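Local coordinates for PGRP-Hd - Peptidoglycan recognition protein homologue (Alvinella pompejana, PDB 3EP1) that probably recognises bacterial peptidoglycan as a receptor of the innate immune system, at residues A[29-34]-A[113-118]. Sequence-based numbering, arbitrary orientation.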
loop_
_atom_site.group_PDB
_atom_site.type_symbol
_atom_site.label_atom_id
_atom_site.label_comp_id
_atom_site.label_asym_id
_atom_site.label_seq_id
_atom_site.Cartn_x
_atom_site.Cartn_y
_atom_site.Cartn_z
ATOM N N ILE A 29 -9.767 -9.302 -8.522
ATOM C CA ILE A 29 -8.676 -10.124 -8.009
ATOM C C ILE A 29 -9.071 -11.598 -8.031
ATOM O O ILE A 29 -10.057 -11.990 -7.408
ATOM C CB ILE A 29 -8.317 -9.747 -6.549
ATOM C CG1 ILE A 29 -7.753 -8.325 -6.477
ATOM C CG2 ILE A 29 -7.301 -10.729 -6.002
ATOM C CD1 ILE A 29 -8.751 -7.222 -6.729
ATOM N N PHE A 30 -8.305 -12.412 -8.745
ATOM C CA PHE A 30 -8.596 -13.841 -8.821
ATOM C C PHE A 30 -7.732 -14.624 -7.847
ATOM O O PHE A 30 -6.508 -14.551 -7.904
ATOM C CB PHE A 30 -8.376 -14.352 -10.249
ATOM C CG PHE A 30 -9.389 -13.842 -11.228
ATOM C CD1 PHE A 30 -10.735 -14.188 -11.095
ATOM C CD2 PHE A 30 -9.014 -12.987 -12.257
ATOM C CE1 PHE A 30 -11.692 -13.684 -11.971
ATOM C CE2 PHE A 30 -9.966 -12.476 -13.142
ATOM C CZ PHE A 30 -11.307 -12.825 -12.997
ATOM N N LEU A 31 -8.381 -15.378 -6.960
ATOM C CA LEU A 31 -7.682 -16.175 -5.954
ATOM C C LEU A 31 -7.499 -17.638 -6.334
ATOM O O LEU A 31 -8.465 -18.338 -6.645
ATOM C CB LEU A 31 -8.414 -16.099 -4.610
ATOM C CG LEU A 31 -8.029 -14.985 -3.630
ATOM C CD1 LEU A 31 -8.818 -15.156 -2.342
ATOM C CD2 LEU A 31 -6.541 -15.043 -3.320
ATOM N N TRP A 32 -6.252 -18.090 -6.305
ATOM C CA TRP A 32 -5.909 -19.472 -6.632
ATOM C C TRP A 32 -5.009 -20.030 -5.557
ATOM O O TRP A 32 -4.137 -19.332 -5.064
ATOM C CB TRP A 32 -5.147 -19.559 -7.950
ATOM C CG TRP A 32 -5.941 -19.243 -9.148
ATOM C CD1 TRP A 32 -6.256 -18.006 -9.627
ATOM C CD2 TRP A 32 -6.515 -20.188 -10.056
ATOM N NE1 TRP A 32 -6.985 -18.121 -10.783
ATOM C CE2 TRP A 32 -7.161 -19.449 -11.071
ATOM C CE3 TRP A 32 -6.542 -21.591 -10.112
ATOM C CZ2 TRP A 32 -7.829 -20.063 -12.135
ATOM C CZ3 TRP A 32 -7.205 -22.202 -11.170
ATOM C CH2 TRP A 32 -7.839 -21.435 -12.169
ATOM N N GLN A 33 -5.213 -21.291 -5.204
ATOM C CA GLN A 33 -4.387 -21.937 -4.197
ATOM C C GLN A 33 -3.341 -22.756 -4.950
ATOM O O GLN A 33 -3.639 -23.292 -6.021
ATOM C CB GLN A 33 -5.232 -22.875 -3.341
ATOM C CG GLN A 33 -5.535 -24.203 -4.013
ATOM C CD GLN A 33 -6.421 -25.099 -3.178
ATOM O OE1 GLN A 33 -6.166 -25.318 -1.997
ATOM N NE2 GLN A 33 -7.466 -25.633 -3.795
ATOM N N THR A 34 -2.126 -22.850 -4.413
ATOM C CA THR A 34 -1.101 -23.643 -5.081
ATOM C C THR A 34 -1.398 -25.133 -4.901
ATOM O O THR A 34 -0.849 -25.984 -5.604
ATOM C CB THR A 34 0.318 -23.288 -4.583
ATOM O OG1 THR A 34 0.412 -23.468 -3.167
ATOM C CG2 THR A 34 0.633 -21.842 -4.934
ATOM N N VAL A 113 -3.670 -13.700 -7.675
ATOM C CA VAL A 113 -2.963 -13.914 -6.429
ATOM C C VAL A 113 -3.034 -15.385 -6.050
ATOM O O VAL A 113 -4.111 -15.956 -5.949
ATOM C CB VAL A 113 -3.571 -13.089 -5.274
ATOM C CG1 VAL A 113 -2.781 -13.336 -4.001
ATOM C CG2 VAL A 113 -3.570 -11.610 -5.610
ATOM N N ALA A 114 -1.879 -15.998 -5.853
ATOM C CA ALA A 114 -1.830 -17.399 -5.464
ATOM C C ALA A 114 -1.606 -17.468 -3.964
ATOM O O ALA A 114 -0.786 -16.720 -3.427
ATOM C CB ALA A 114 -0.697 -18.111 -6.181
ATOM N N VAL A 115 -2.351 -18.341 -3.288
ATOM C CA VAL A 115 -2.186 -18.527 -1.849
ATOM C C VAL A 115 -1.503 -19.882 -1.672
ATOM O O VAL A 115 -2.009 -20.924 -2.101
ATOM C CB VAL A 115 -3.542 -18.459 -1.092
ATOM C CG1 VAL A 115 -4.097 -17.048 -1.191
ATOM C CG2 VAL A 115 -4.536 -19.464 -1.657
ATOM N N ILE A 116 -0.335 -19.848 -1.048
ATOM C CA ILE A 116 0.479 -21.035 -0.876
ATOM C C ILE A 116 -0.010 -22.059 0.134
ATOM O O ILE A 116 0.146 -21.887 1.335
ATOM C CB ILE A 116 1.926 -20.621 -0.557
ATOM C CG1 ILE A 116 2.400 -19.598 -1.600
ATOM C CG2 ILE A 116 2.824 -21.837 -0.567
ATOM C CD1 ILE A 116 3.807 -19.064 -1.397
ATOM N N GLY A 117 -0.589 -23.141 -0.377
ATOM C CA GLY A 117 -1.090 -24.193 0.487
ATOM C C GLY A 117 -2.334 -24.875 -0.047
ATOM O O GLY A 117 -2.710 -24.675 -1.202
ATOM N N ASP A 118 -2.956 -25.693 0.803
ATOM C CA ASP A 118 -4.183 -26.430 0.473
ATOM C C ASP A 118 -5.236 -25.943 1.439
ATOM O O ASP A 118 -5.081 -26.072 2.654
ATOM C CB ASP A 118 -3.981 -27.955 0.628
ATOM C CG ASP A 118 -5.315 -28.752 0.669
ATOM O OD1 ASP A 118 -6.292 -28.376 -0.030
ATOM O OD2 ASP A 118 -5.376 -29.776 1.402
#
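Val113 meets Phe30, Trp32 and Leu31 where strand 26-33 pairs in parallel with strand 110-115. It works with both backbone and side chain: its N gives a nearly straight bond to Phe30 O, and its O receives Trp32 N at 3.0 Å. In the isopropyl group, CG2 lies alongside CG2 of Ile29, 3.9 Å away, while CB and CG1 face CD2 of Leu31. That same CD2 lies 3.8 Å from CG1 of Val115, whose side chain crosses the leucine at about a right angle. The two strands are neighbours at the middle of the mixed sheet of the amidase-like PGRP fold, and helices 126-141 and 160-167 cover the face bearing Leu31, Val113 and Val115. Farther along, Val115 N donates to Trp32 O and Val115 O accepts Thr34 N, which carries the parallel ladder to the end of strand 26-33. There Thr34 takes over with its side chain. A chi1 of 57° places OG1 between its own N and carbonyl carbon, where it receives Gly117 N at 3.0 Å through a bent bond (144°) and also pairs with the Thr38 hydroxyl. A valine in its place would probably leave Gly117 N and the Thr38 hydroxyl without this partner, and the chain at Gly117 less firmly tied to the end of strand 26-33. Gln33 packs CB 3.9 Å from CG2 of Val115. With its CG between the backbone N and the carbonyl carbon (chi1 79°) and the chain extended beyond, OE1 comes within 3.4 Å of Asp118 CA and accepts a hydrogen bond from the backbone N of Phe119.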